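Local coordinates for phosphodiesterase (Salpingoeca rosetta, PDB 7CJ3), which binds retinal within a transmembrane helix bundle of the bacteriorhodopsin-like (microbial rhodopsin) family, at residues L141-W144 against C145-S149; P218-A221 against L222-R226; I159-A162 against D163-L167; C227-V230 against M231-I235. All coordinates share one frame; numbering follows the deposited sequence.

Interaction 1 of 4, residues L141-W144 against C145-S149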
loop_
_atom_site.group_PDB
_atom_site.type_symbol
_atom_site.label_atom_id
_atom_site.label_comp_id
_atom_site.label_asym_id
_atom_site.label_seq_id
_atom_site.Cartn_x
_atom_site.Cartn_y
_atom_site.Cartn_z
ATOM N N LEU B 141 -6.161 -6.198 17.607
ATOM C CA LEU B 141 -5.592 -7.251 16.716
ATOM C C LEU B 141 -5.465 -8.566 17.504
ATOM O O LEU B 141 -5.737 -9.642 16.922
ATOM C CB LEU B 141 -4.232 -6.803 16.167
ATOM C CG LEU B 141 -4.292 -5.810 15.009
ATOM C CD1 LEU B 141 -2.897 -5.473 14.504
ATOM C CD2 LEU B 141 -5.162 -6.336 13.876
ATOM N N LEU B 142 -5.076 -8.483 18.781
ATOM C CA LEU B 142 -4.974 -9.656 19.675
ATOM C C LEU B 142 -6.367 -10.257 19.882
ATOM O O LEU B 142 -6.479 -11.492 19.868
ATOM C CB LEU B 142 -4.337 -9.231 21.005
ATOM C CG LEU B 142 -2.831 -9.008 20.946
ATOM C CD1 LEU B 142 -2.328 -8.423 22.252
ATOM C CD2 LEU B 142 -2.109 -10.308 20.598
ATOM N N TYR B 143 -7.393 -9.422 20.071
ATOM C CA TYR B 143 -8.788 -9.888 20.270
ATOM C C TYR B 143 -9.232 -10.607 18.993
ATOM O O TYR B 143 -9.941 -11.612 19.059
ATOM C CB TYR B 143 -9.716 -8.732 20.659
ATOM C CG TYR B 143 -11.184 -9.038 20.480
ATOM C CD1 TYR B 143 -11.899 -9.710 21.459
ATOM C CD2 TYR B 143 -11.847 -8.688 19.313
ATOM C CE1 TYR B 143 -13.239 -10.015 21.286
ATOM C CE2 TYR B 143 -13.185 -8.982 19.125
ATOM C CZ TYR B 143 -13.878 -9.664 20.108
ATOM O OH TYR B 143 -15.195 -9.965 19.919
ATOM N N TRP B 144 -8.827 -10.080 17.841
ATOM C CA TRP B 144 -9.091 -10.679 16.512
ATOM C C TRP B 144 -8.440 -12.073 16.429
ATOM O O TRP B 144 -9.017 -12.986 15.790
ATOM C CB TRP B 144 -8.564 -9.718 15.445
ATOM C CG TRP B 144 -8.742 -10.146 14.025
ATOM C CD1 TRP B 144 -9.687 -9.708 13.160
ATOM C CD2 TRP B 144 -7.907 -11.059 13.291
ATOM N NE1 TRP B 144 -9.520 -10.299 11.937
ATOM C CE2 TRP B 144 -8.428 -11.126 11.980
ATOM C CE3 TRP B 144 -6.774 -11.832 13.602
ATOM C CZ2 TRP B 144 -7.854 -11.932 10.990
ATOM C CZ3 TRP B 144 -6.205 -12.611 12.621
ATOM C CH2 TRP B 144 -6.738 -12.664 11.331
ATOM N N CYS B 145 -7.266 -12.241 17.039
ATOM C CA CYS B 145 -6.504 -13.514 17.014
ATOM C C CYS B 145 -7.337 -14.568 17.737
ATOM O O CYS B 145 -7.348 -15.737 17.249
ATOM C CB CYS B 145 -5.118 -13.371 17.642
ATOM S SG CYS B 145 -3.922 -12.467 16.609
ATOM N N GLY B 146 -7.994 -14.147 18.839
ATOM C CA GLY B 146 -8.946 -14.927 19.666
ATOM C C GLY B 146 -10.128 -15.476 18.870
ATOM O O GLY B 146 -10.441 -16.666 19.026
ATOM N N LEU B 147 -10.763 -14.660 18.028
ATOM C CA LEU B 147 -11.913 -15.113 17.207
ATOM C C LEU B 147 -11.444 -16.149 16.191
ATOM O O LEU B 147 -12.151 -17.168 16.028
ATOM C CB LEU B 147 -12.565 -13.916 16.507
ATOM C CG LEU B 147 -13.150 -12.853 17.435
ATOM C CD1 LEU B 147 -13.919 -11.826 16.611
ATOM C CD2 LEU B 147 -14.020 -13.488 18.511
ATOM N N ALA B 148 -10.310 -15.893 15.539
ATOM C CA ALA B 148 -9.707 -16.796 14.525
ATOM C C ALA B 148 -9.424 -18.175 15.136
ATOM O O ALA B 148 -9.569 -19.173 14.405
ATOM C CB ALA B 148 -8.444 -16.194 13.964
ATOM N N SER B 149 -9.058 -18.224 16.422
ATOM C CA SER B 149 -8.561 -19.437 17.108
ATOM C C SER B 149 -9.553 -19.971 18.164
ATOM O O SER B 149 -9.186 -20.937 18.867
ATOM C CB SER B 149 -7.187 -19.142 17.701
ATOM O OG SER B 149 -7.229 -18.159 18.744
#

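Interaction 2 of 4, residues P218-A221 against L222-R226. With OLC ((2R)-2,3-dihydroxypropyl (9Z)-octadec-9-enoate), chain N.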
loop_
_atom_site.group_PDB
_atom_site.type_symbol
_atom_site.label_atom_id
_atom_site.label_comp_id
_atom_site.label_asym_id
_atom_site.label_seq_id
_atom_site.Cartn_x
_atom_site.Cartn_y
_atom_site.Cartn_z
ATOM N N PRO B 218 -8.631 -22.534 8.127
ATOM C CA PRO B 218 -7.922 -23.808 8.070
ATOM C C PRO B 218 -6.595 -23.759 8.850
ATOM O O PRO B 218 -6.063 -22.674 9.150
ATOM C CB PRO B 218 -7.688 -24.038 6.565
ATOM C CG PRO B 218 -7.696 -22.655 5.966
ATOM C CD PRO B 218 -8.653 -21.854 6.823
ATOM N N ARG B 219 -6.093 -24.962 9.147
ATOM C CA ARG B 219 -4.874 -25.253 9.931
ATOM C C ARG B 219 -3.708 -24.418 9.386
ATOM O O ARG B 219 -3.029 -23.760 10.186
ATOM C CB ARG B 219 -4.613 -26.763 9.858
ATOM C CG ARG B 219 -3.853 -27.316 11.053
ATOM C CD ARG B 219 -3.458 -28.763 10.944
ATOM N NE ARG B 219 -2.450 -29.028 11.967
ATOM C CZ ARG B 219 -1.140 -28.880 11.807
ATOM N NH1 ARG B 219 -0.633 -28.485 10.646
ATOM N NH2 ARG B 219 -0.343 -29.140 12.824
ATOM N N HIS B 220 -3.482 -24.421 8.063
ATOM C CA HIS B 220 -2.287 -23.762 7.486
ATOM C C HIS B 220 -2.357 -22.261 7.786
ATOM O O HIS B 220 -1.300 -21.677 8.094
ATOM C CB HIS B 220 -2.112 -24.060 5.992
ATOM C CG HIS B 220 -0.736 -23.725 5.501
ATOM N ND1 HIS B 220 -0.472 -23.318 4.191
ATOM C CD2 HIS B 220 0.442 -23.620 6.166
ATOM C CE1 HIS B 220 0.815 -23.044 4.063
ATOM N NE2 HIS B 220 1.404 -23.220 5.260
ATOM N N ALA B 221 -3.548 -21.655 7.698
ATOM C CA ALA B 221 -3.732 -20.190 7.788
ATOM C C ALA B 221 -3.521 -19.724 9.234
ATOM O O ALA B 221 -2.907 -18.672 9.418
ATOM C CB ALA B 221 -5.088 -19.809 7.269
ATOM N N LEU B 222 -3.975 -20.496 10.217
ATOM C CA LEU B 222 -3.683 -20.239 11.653
ATOM C C LEU B 222 -2.164 -20.184 11.860
ATOM O O LEU B 222 -1.710 -19.352 12.663
ATOM C CB LEU B 222 -4.330 -21.312 12.538
ATOM C CG LEU B 222 -5.742 -20.975 13.060
ATOM C CD1 LEU B 222 -6.797 -21.281 12.025
ATOM C CD2 LEU B 222 -6.062 -21.735 14.341
ATOM N N HIS B 223 -1.387 -21.006 11.143
ATOM C CA HIS B 223 0.088 -21.049 11.296
ATOM C C HIS B 223 0.724 -19.816 10.658
ATOM O O HIS B 223 1.620 -19.204 11.290
ATOM C CB HIS B 223 0.691 -22.348 10.739
ATOM C CG HIS B 223 2.165 -22.430 10.988
ATOM N ND1 HIS B 223 3.093 -22.299 9.971
ATOM C CD2 HIS B 223 2.864 -22.519 12.134
ATOM C CE1 HIS B 223 4.301 -22.340 10.483
ATOM N NE2 HIS B 223 4.188 -22.465 11.810
ATOM N N LEU B 224 0.312 -19.484 9.433
ATOM C CA LEU B 224 0.813 -18.294 8.689
ATOM C C LEU B 224 0.515 -17.017 9.488
ATOM O O LEU B 224 1.371 -16.110 9.493
ATOM C CB LEU B 224 0.177 -18.284 7.303
ATOM C CG LEU B 224 0.800 -19.316 6.377
ATOM C CD1 LEU B 224 0.148 -19.253 5.012
ATOM C CD2 LEU B 224 2.306 -19.101 6.259
ATOM N N LEU B 225 -0.617 -16.971 10.197
ATOM C CA LEU B 225 -0.974 -15.812 11.035
ATOM C C LEU B 225 0.005 -15.643 12.210
ATOM O O LEU B 225 0.537 -14.522 12.359
ATOM C CB LEU B 225 -2.425 -15.971 11.489
ATOM C CG LEU B 225 -3.465 -15.563 10.436
ATOM C CD1 LEU B 225 -4.887 -15.779 10.944
ATOM C CD2 LEU B 225 -3.271 -14.120 9.992
ATOM N N ARG B 226 0.225 -16.678 13.032
ATOM C CA ARG B 226 1.134 -16.595 14.212
ATOM C C ARG B 226 2.597 -16.315 13.796
ATOM O O ARG B 226 3.346 -15.701 14.599
ATOM C CB ARG B 226 1.026 -17.853 15.068
ATOM C CG ARG B 226 1.414 -19.153 14.382
ATOM C CD ARG B 226 1.250 -20.307 15.359
ATOM N NE ARG B 226 1.675 -21.603 14.844
ATOM C CZ ARG B 226 1.780 -22.707 15.582
ATOM N NH1 ARG B 226 1.488 -22.686 16.870
ATOM N NH2 ARG B 226 2.165 -23.844 15.048
HETATM C C18 OLC N . 12.979 -10.283 19.513
HETATM C C10 OLC N . 7.110 -18.506 19.316
HETATM C C9 OLC N . 7.096 -19.857 19.279
HETATM C C17 OLC N . 12.688 -11.771 19.678
HETATM C C11 OLC N . 7.819 -17.653 20.326
HETATM C C8 OLC N . 7.759 -20.796 20.232
HETATM C C24 OLC N . 1.130 -28.392 18.987
HETATM C C16 OLC N . 11.202 -12.175 19.782
HETATM C C12 OLC N . 8.195 -16.316 19.726
HETATM C C7 OLC N . 7.074 -22.157 20.210
HETATM C C15 OLC N . 11.004 -13.578 20.384
HETATM C C13 OLC N . 9.505 -15.741 20.347
HETATM C C6 OLC N . 7.119 -22.864 21.569
HETATM C C14 OLC N . 9.814 -14.321 19.768
HETATM C C5 OLC N . 6.084 -22.425 22.636
HETATM C C4 OLC N . 4.585 -22.827 22.449
HETATM C C3 OLC N . 4.282 -23.951 21.436
HETATM C C2 OLC N . 2.824 -24.049 20.932
HETATM C C21 OLC N . 1.490 -26.151 17.786
HETATM C C1 OLC N . 2.773 -24.747 19.551
HETATM C C22 OLC N . 1.115 -27.651 17.644
HETATM O O19 OLC N . 3.711 -24.616 18.755
HETATM O O25 OLC N . 0.457 -29.629 18.814
HETATM O O23 OLC N . -0.173 -27.842 17.007
HETATM O O20 OLC N . 1.652 -25.626 19.129
#

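Interaction 3 of 4, residues I159-A162 against D163-L167. With RET (retinal), chain K.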
loop_
_atom_site.group_PDB
_atom_site.type_symbol
_atom_site.label_atom_id
_atom_site.label_comp_id
_atom_site.label_asym_id
_atom_site.label_seq_id
_atom_site.Cartn_x
_atom_site.Cartn_y
_atom_site.Cartn_z
ATOM N N ILE B 159 -3.596 -10.883 27.512
ATOM C CA ILE B 159 -2.553 -10.529 26.505
ATOM C C ILE B 159 -2.825 -9.121 25.956
ATOM O O ILE B 159 -1.873 -8.316 25.828
ATOM C CB ILE B 159 -2.598 -11.548 25.347
ATOM C CG1 ILE B 159 -2.409 -13.001 25.792
ATOM C CG2 ILE B 159 -1.584 -11.197 24.279
ATOM C CD1 ILE B 159 -1.229 -13.183 26.698
ATOM N N ALA B 160 -4.091 -8.828 25.653
ATOM C CA ALA B 160 -4.550 -7.476 25.249
ATOM C C ALA B 160 -4.165 -6.454 26.316
ATOM O O ALA B 160 -3.764 -5.335 25.966
ATOM C CB ALA B 160 -6.031 -7.488 25.020
ATOM N N THR B 161 -4.275 -6.832 27.586
ATOM C CA THR B 161 -3.936 -5.945 28.727
ATOM C C THR B 161 -2.422 -5.759 28.763
ATOM O O THR B 161 -1.979 -4.579 28.734
ATOM C CB THR B 161 -4.524 -6.472 30.042
ATOM O OG1 THR B 161 -5.942 -6.588 29.859
ATOM C CG2 THR B 161 -4.216 -5.576 31.224
ATOM N N ALA B 162 -1.667 -6.870 28.799
ATOM C CA ALA B 162 -0.183 -6.878 28.852
ATOM C C ALA B 162 0.360 -6.067 27.674
ATOM O O ALA B 162 1.202 -5.187 27.898
ATOM C CB ALA B 162 0.327 -8.293 28.826
ATOM N N ASP B 163 -0.188 -6.292 26.476
ATOM C CA ASP B 163 0.189 -5.528 25.263
ATOM C C ASP B 163 0.010 -4.019 25.502
ATOM O O ASP B 163 0.976 -3.253 25.256
ATOM C CB ASP B 163 -0.573 -6.046 24.049
ATOM C CG ASP B 163 -0.036 -5.491 22.736
ATOM O OD1 ASP B 163 1.083 -4.915 22.722
ATOM O OD2 ASP B 163 -0.729 -5.641 21.736
ATOM N N ALA B 164 -1.163 -3.572 25.970
ATOM C CA ALA B 164 -1.417 -2.141 26.267
ATOM C C ALA B 164 -0.381 -1.598 27.271
ATOM O O ALA B 164 0.199 -0.518 26.993
ATOM C CB ALA B 164 -2.821 -1.983 26.772
ATOM N N LEU B 165 -0.132 -2.318 28.379
ATOM C CA LEU B 165 0.823 -1.888 29.448
ATOM C C LEU B 165 2.241 -1.803 28.878
ATOM O O LEU B 165 2.954 -0.802 29.102
ATOM C CB LEU B 165 0.754 -2.877 30.620
ATOM C CG LEU B 165 -0.630 -3.111 31.222
ATOM C CD1 LEU B 165 -0.566 -3.966 32.481
ATOM C CD2 LEU B 165 -1.353 -1.818 31.545
ATOM N N LEU B 166 2.620 -2.846 28.168
ATOM C CA LEU B 166 3.825 -2.965 27.313
ATOM C C LEU B 166 4.104 -1.667 26.558
ATOM O O LEU B 166 5.224 -1.154 26.643
ATOM C CB LEU B 166 3.461 -4.092 26.349
ATOM C CG LEU B 166 4.585 -4.774 25.595
ATOM C CD1 LEU B 166 4.075 -6.140 25.122
ATOM C CD2 LEU B 166 5.060 -3.905 24.426
ATOM N N LEU B 167 3.116 -1.174 25.805
ATOM C CA LEU B 167 3.313 -0.048 24.858
ATOM C C LEU B 167 3.562 1.254 25.629
ATOM O O LEU B 167 4.551 1.953 25.316
ATOM C CB LEU B 167 2.090 0.033 23.940
ATOM C CG LEU B 167 1.970 -1.085 22.910
ATOM C CD1 LEU B 167 0.591 -1.119 22.274
ATOM C CD2 LEU B 167 3.033 -0.939 21.838
HETATM C C1 RET K . 7.967 -0.964 22.093
HETATM C C2 RET K . 8.745 -0.501 23.326
HETATM C C3 RET K . 9.945 -1.288 23.612
HETATM C C4 RET K . 9.610 -2.755 23.768
HETATM C C5 RET K . 8.514 -3.264 22.873
HETATM C C6 RET K . 7.831 -2.482 22.002
HETATM C C7 RET K . 6.939 -3.120 21.023
HETATM C C8 RET K . 6.045 -2.528 20.136
HETATM C C9 RET K . 5.027 -3.158 19.360
HETATM C C10 RET K . 4.142 -2.431 18.526
HETATM C C11 RET K . 3.231 -2.922 17.581
HETATM C C12 RET K . 2.437 -2.234 16.672
HETATM C C13 RET K . 1.496 -2.768 15.776
HETATM C C14 RET K . 0.709 -1.933 15.002
HETATM C C15 RET K . -0.602 -2.264 14.450
HETATM C C16 RET K . 6.587 -0.297 22.233
HETATM C C17 RET K . 8.670 -0.399 20.845
HETATM C C18 RET K . 8.272 -4.745 23.074
HETATM C C19 RET K . 4.854 -4.646 19.376
HETATM C C20 RET K . 1.395 -4.259 15.670
#

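Interaction 4 of 4, residues C227-V230 against M231-I235. With RET (retinal), chain K.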
loop_
_atom_site.group_PDB
_atom_site.type_symbol
_atom_site.label_atom_id
_atom_site.label_comp_id
_atom_site.label_asym_id
_atom_site.label_seq_id
_atom_site.Cartn_x
_atom_site.Cartn_y
_atom_site.Cartn_z
ATOM N N CYS B 227 3.010 -16.751 12.594
ATOM C CA CYS B 227 4.350 -16.469 12.003
ATOM C C CYS B 227 4.383 -14.998 11.569
ATOM O O CYS B 227 5.380 -14.320 11.798
ATOM C CB CYS B 227 4.661 -17.391 10.825
ATOM S SG CYS B 227 4.968 -19.139 11.221
ATOM N N GLU B 228 3.299 -14.505 10.975
ATOM C CA GLU B 228 3.230 -13.120 10.456
ATOM C C GLU B 228 3.446 -12.126 11.610
ATOM O O GLU B 228 4.247 -11.182 11.414
ATOM C CB GLU B 228 1.886 -12.894 9.777
ATOM C CG GLU B 228 1.845 -11.664 8.892
ATOM C CD GLU B 228 1.520 -10.332 9.549
ATOM O OE1 GLU B 228 1.912 -9.333 8.928
ATOM O OE2 GLU B 228 0.887 -10.270 10.641
ATOM N N ILE B 229 2.748 -12.341 12.742
ATOM C CA ILE B 229 2.706 -11.451 13.934
ATOM C C ILE B 229 4.108 -11.385 14.553
ATOM O O ILE B 229 4.606 -10.270 14.837
ATOM C CB ILE B 229 1.603 -11.949 14.897
ATOM C CG1 ILE B 229 0.216 -11.689 14.286
ATOM C CG2 ILE B 229 1.711 -11.326 16.291
ATOM C CD1 ILE B 229 -0.891 -12.517 14.869
ATOM N N VAL B 230 4.758 -12.539 14.682
ATOM C CA VAL B 230 6.127 -12.673 15.252
ATOM C C VAL B 230 7.127 -11.945 14.339
ATOM O O VAL B 230 7.963 -11.164 14.858
ATOM C CB VAL B 230 6.482 -14.155 15.464
ATOM C CG1 VAL B 230 7.962 -14.351 15.820
ATOM C CG2 VAL B 230 5.588 -14.785 16.526
ATOM N N MET B 231 7.048 -12.150 13.024
ATOM C CA MET B 231 8.036 -11.531 12.117
ATOM C C MET B 231 7.837 -10.018 12.170
ATOM O O MET B 231 8.802 -9.319 12.540
ATOM C CB MET B 231 7.901 -12.088 10.696
ATOM C CG MET B 231 8.494 -11.278 9.566
ATOM S SD MET B 231 10.239 -11.671 9.206
ATOM C CE MET B 231 10.927 -10.055 8.823
ATOM N N SER B 232 6.613 -9.541 11.907
ATOM C CA SER B 232 6.273 -8.101 11.743
ATOM C C SER B 232 6.408 -7.324 13.061
ATOM O O SER B 232 7.069 -6.306 13.051
ATOM C CB SER B 232 4.902 -7.941 11.158
ATOM O OG SER B 232 3.922 -8.623 11.918
ATOM N N TRP B 233 5.807 -7.797 14.155
ATOM C CA TRP B 233 5.692 -7.039 15.427
ATOM C C TRP B 233 7.069 -6.886 16.065
ATOM O O TRP B 233 7.260 -5.945 16.863
ATOM C CB TRP B 233 4.758 -7.730 16.421
ATOM C CG TRP B 233 3.295 -7.677 16.110
ATOM C CD1 TRP B 233 2.683 -7.720 14.889
ATOM C CD2 TRP B 233 2.239 -7.641 17.081
ATOM N NE1 TRP B 233 1.319 -7.702 15.037
ATOM C CE2 TRP B 233 1.021 -7.650 16.369
ATOM C CE3 TRP B 233 2.209 -7.626 18.478
ATOM C CZ2 TRP B 233 -0.212 -7.641 17.018
ATOM C CZ3 TRP B 233 0.992 -7.605 19.117
ATOM C CH2 TRP B 233 -0.200 -7.614 18.391
ATOM N N SER B 234 7.987 -7.803 15.777
ATOM C CA SER B 234 9.326 -7.833 16.417
ATOM C C SER B 234 10.168 -6.673 15.904
ATOM O O SER B 234 11.176 -6.376 16.508
ATOM C CB SER B 234 9.987 -9.134 16.187
ATOM O OG SER B 234 9.439 -10.119 17.059
ATOM N N ILE B 235 9.739 -6.006 14.848
ATOM C CA ILE B 235 10.572 -4.945 14.227
ATOM C C ILE B 235 10.557 -3.715 15.123
ATOM O O ILE B 235 11.588 -3.065 15.227
ATOM C CB ILE B 235 10.135 -4.703 12.771
ATOM C CG1 ILE B 235 10.537 -5.914 11.935
ATOM C CG2 ILE B 235 10.726 -3.427 12.216
ATOM C CD1 ILE B 235 9.610 -6.161 10.800
HETATM C C1 RET K . 7.967 -0.964 22.093
HETATM C C2 RET K . 8.745 -0.501 23.326
HETATM C C3 RET K . 9.945 -1.288 23.612
HETATM C C4 RET K . 9.610 -2.755 23.768
HETATM C C5 RET K . 8.514 -3.264 22.873
HETATM C C6 RET K . 7.831 -2.482 22.002
HETATM C C7 RET K . 6.939 -3.120 21.023
HETATM C C8 RET K . 6.045 -2.528 20.136
HETATM C C9 RET K . 5.027 -3.158 19.360
HETATM C C10 RET K . 4.142 -2.431 18.526
HETATM C C11 RET K . 3.231 -2.922 17.581
HETATM C C12 RET K . 2.437 -2.234 16.672
HETATM C C13 RET K . 1.496 -2.768 15.776
HETATM C C14 RET K . 0.709 -1.933 15.002
HETATM C C15 RET K . -0.602 -2.264 14.450
HETATM C C16 RET K . 6.587 -0.297 22.233
HETATM C C17 RET K . 8.670 -0.399 20.845
HETATM C C18 RET K . 8.272 -4.745 23.074
HETATM C C19 RET K . 4.854 -4.646 19.376
HETATM C C20 RET K . 1.395 -4.259 15.670
HETATM O O HOH W 1 -0.279 -8.720 12.821
#

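Interaction 1 of 4, residues L141-W144 against C145-S149
Cys145 N lies near two carbonyls of the preceding turn. It makes weak hydrogen bonds to Leu141 O and Leu142 O, both 3.0 Å long. Its thiol is turned back along the helix, with SG anti to the carbonyl carbon (chi1 -74°). Cys145 SG then lies 3.4 Å from Leu141 O, and Trp144 CE3 is also close to it. Gly146 comes next. It has no side chain, and Gly146 N bonds to Leu142 O at 3.2 Å. Leu147 N gives a weak bond to Tyr143 O. The Leu147 side chain crosses the phenol ring at a slant, with CD1 3.9 Å from Tyr143 CE2 and both methyls near OH. Tyr143 CG is anti to the backbone N (chi1 163°), which carries the ring toward the next turn. Ala148 N makes the straightest bond of this stretch, 3.2 Å to Trp144 O at 167°. Ala148 CB lies 4.4 Å from Trp144 CZ3. Ser149 OG gives a 2.8 Å hydrogen bond back to Cys145 O, which also takes a weak bond from Ser149 N. The indole NE1 of Trp144 bonds to Leu91 O on helix 86-111, while Leu141 touches the retinal. Contacts between side chains of the two segments are mostly apolar. The serine hydroxyl and the indole N-H are both satisfied by backbone carbonyls, as suits this largely buried part of helix 128-149.

Interaction 2 of 4, residues P218-A221 against L222-R226
The backbone turns into helix 219-233 here, with Leu222 N bonded to Pro218 O at 3.2 Å. This is the start of a transmembrane helix in the bacteriorhodopsin-like bundle, and Pro218 holds the N-cap position. Two further i to i+4 bonds are sound: Leu224 N to His220 O, and Leu225 N to Ala221 O, both 3.0 Å. The one from His223 N to Arg219 O is weak. Among the side chains, His220 and Leu224 form a CH-pi contact. Leu224 CD1 sits over one ring face, 4.1 Å from the centroid of the His220 ring and 17° off its normal. The methyl is shifted toward the rim. His220 CG is anti to the backbone N (chi1 -164°), which lays the ring along the helix toward Leu224. Leu222 and Leu225 are buried against neighbouring helices: Leu222 meets Phe203, and Leu225 meets Leu268. Arg226 comes back toward the helix start. Its chain is extended from CG to NE, and its guanidinium meets the His223 ring edge to edge, each group lying near the plane of the other. Trp200 makes a cation-pi contact with Arg226 and also hydrogen-bonds the lipid OLC. The charged group therefore lies beside the lipid head group. Arg226 NH1 is 3.5 Å from OLC O19, and Arg226 NH2 is 3.6 Å from OLC C21, which lies at the guanidinium edge in its plane.

Interaction 3 of 4, residues I159-A162 against D163-L167
Leu166 N is bonded to Ala162 O at 2.8 Å, and from this turn two leucines reach the retinal. The stretch belongs to helix 153-173, one wall of the retinal pocket in a microbial-rhodopsin type bundle. Leu166 CD2 meets the ring methyl C18 of retinal at 3.6 Å. Leu167 CD2 packs on C16, another methyl of the same ring, also at 3.6 Å. Leu167 CG is anti to the carbonyl carbon (chi1 -72°), beside the backbone N, and its CD2 branch reaches the ligand. Leu167 CD2 is 3.8 Å from C10 of the polyene. The two leucines thus touch the ring end of the ligand, and Leu167 also lies beside the polyene from C8 to C10. The contact is apolar on both sides.

Behind this first shell lies the regular helix backbone. Asp163 N bonds to Ile159 O at 2.7 Å. Leu165 N bonds to Thr161 O, and Ala164 N to Ala160 O. Leu166 O is hydrogen-bonded to Ser188 OG of helix 178-207. Asp163 turns to helix 128-149, where it touches Cys138 and Leu142. Ile159 and Ala162 pack on helix 178-207, at Tyr194 and Thr191 among others.

The outermost layer is Thr161 with Leu165. Thr161 OG1 is held by Ser157 O. With OG1 turned to Ser157 O, the methyl branch lies alongside Leu165, the two side chains pointing the same way, with Thr161 CG2 4.2 Å from Leu165 CD1.

Interaction 4 of 4, residues C227-V230 against M231-I235
Ile229 and Trp233 make the main apolar contact, side by side and pointing the same way. Ile229 CG2 stands over the indole in a CH-pi contact, 3.7 Å from the centroid of the Trp233 five-membered ring and only 7° off its normal. The first torsion sets Ile229 CG2 opposite the backbone N, turning the methyl along the helix to the ring. The opposite face carries the polyene methyl C20 of retinal, 3.5 Å from Trp233 CE2. The indole is therefore held between a methyl of its own helix and one of the ligand.

The hydrogen bonds are of two kinds. Along the backbone, Met231 N reaches Cys227 O, and Trp233 N reaches Ile229 O at 2.8 Å. Two serines bond back to carbonyls of the previous turn. Ser232 OG is 2.6 Å from Glu228 O, which also takes Ser232 N from the opposite face of its plane. Ser234 OG bonds to Val230 O at 2.8 Å, in the carbonyl plane, and pairs with Tyr192 OH as well.

A water donates to Glu228 OE2 and accepts from Trp233 NE1, each at 2.9 Å. A tryptophan packed against the chromophore in this way is characteristic of the retinal pocket in microbial rhodopsins.

How the interactions relate
From the N terminus the order is interaction 1 on helix 128-149, interaction 3 on helix 153-173, then interactions 2 and 4 on helix 219-233. Each lies on one continuous stretch, so none closes a long loop, and none nests in or crosses another. Interactions 1 and 3 meet across successive helices through Leu142, which packs on Ile159. Interaction 1 also touches both contacts of helix 219-233: Trp144 reaches Leu225, and Cys145 reaches Ile229. Interactions 3 and 4 meet where Asp163 OD2 lies 3.7 Å from Trp233 CZ3. Interactions 1, 3 and 4 all border retinal. Interaction 2 continues directly into interaction 4 but stays about 12 Å from interaction 3, measured between nearest atoms.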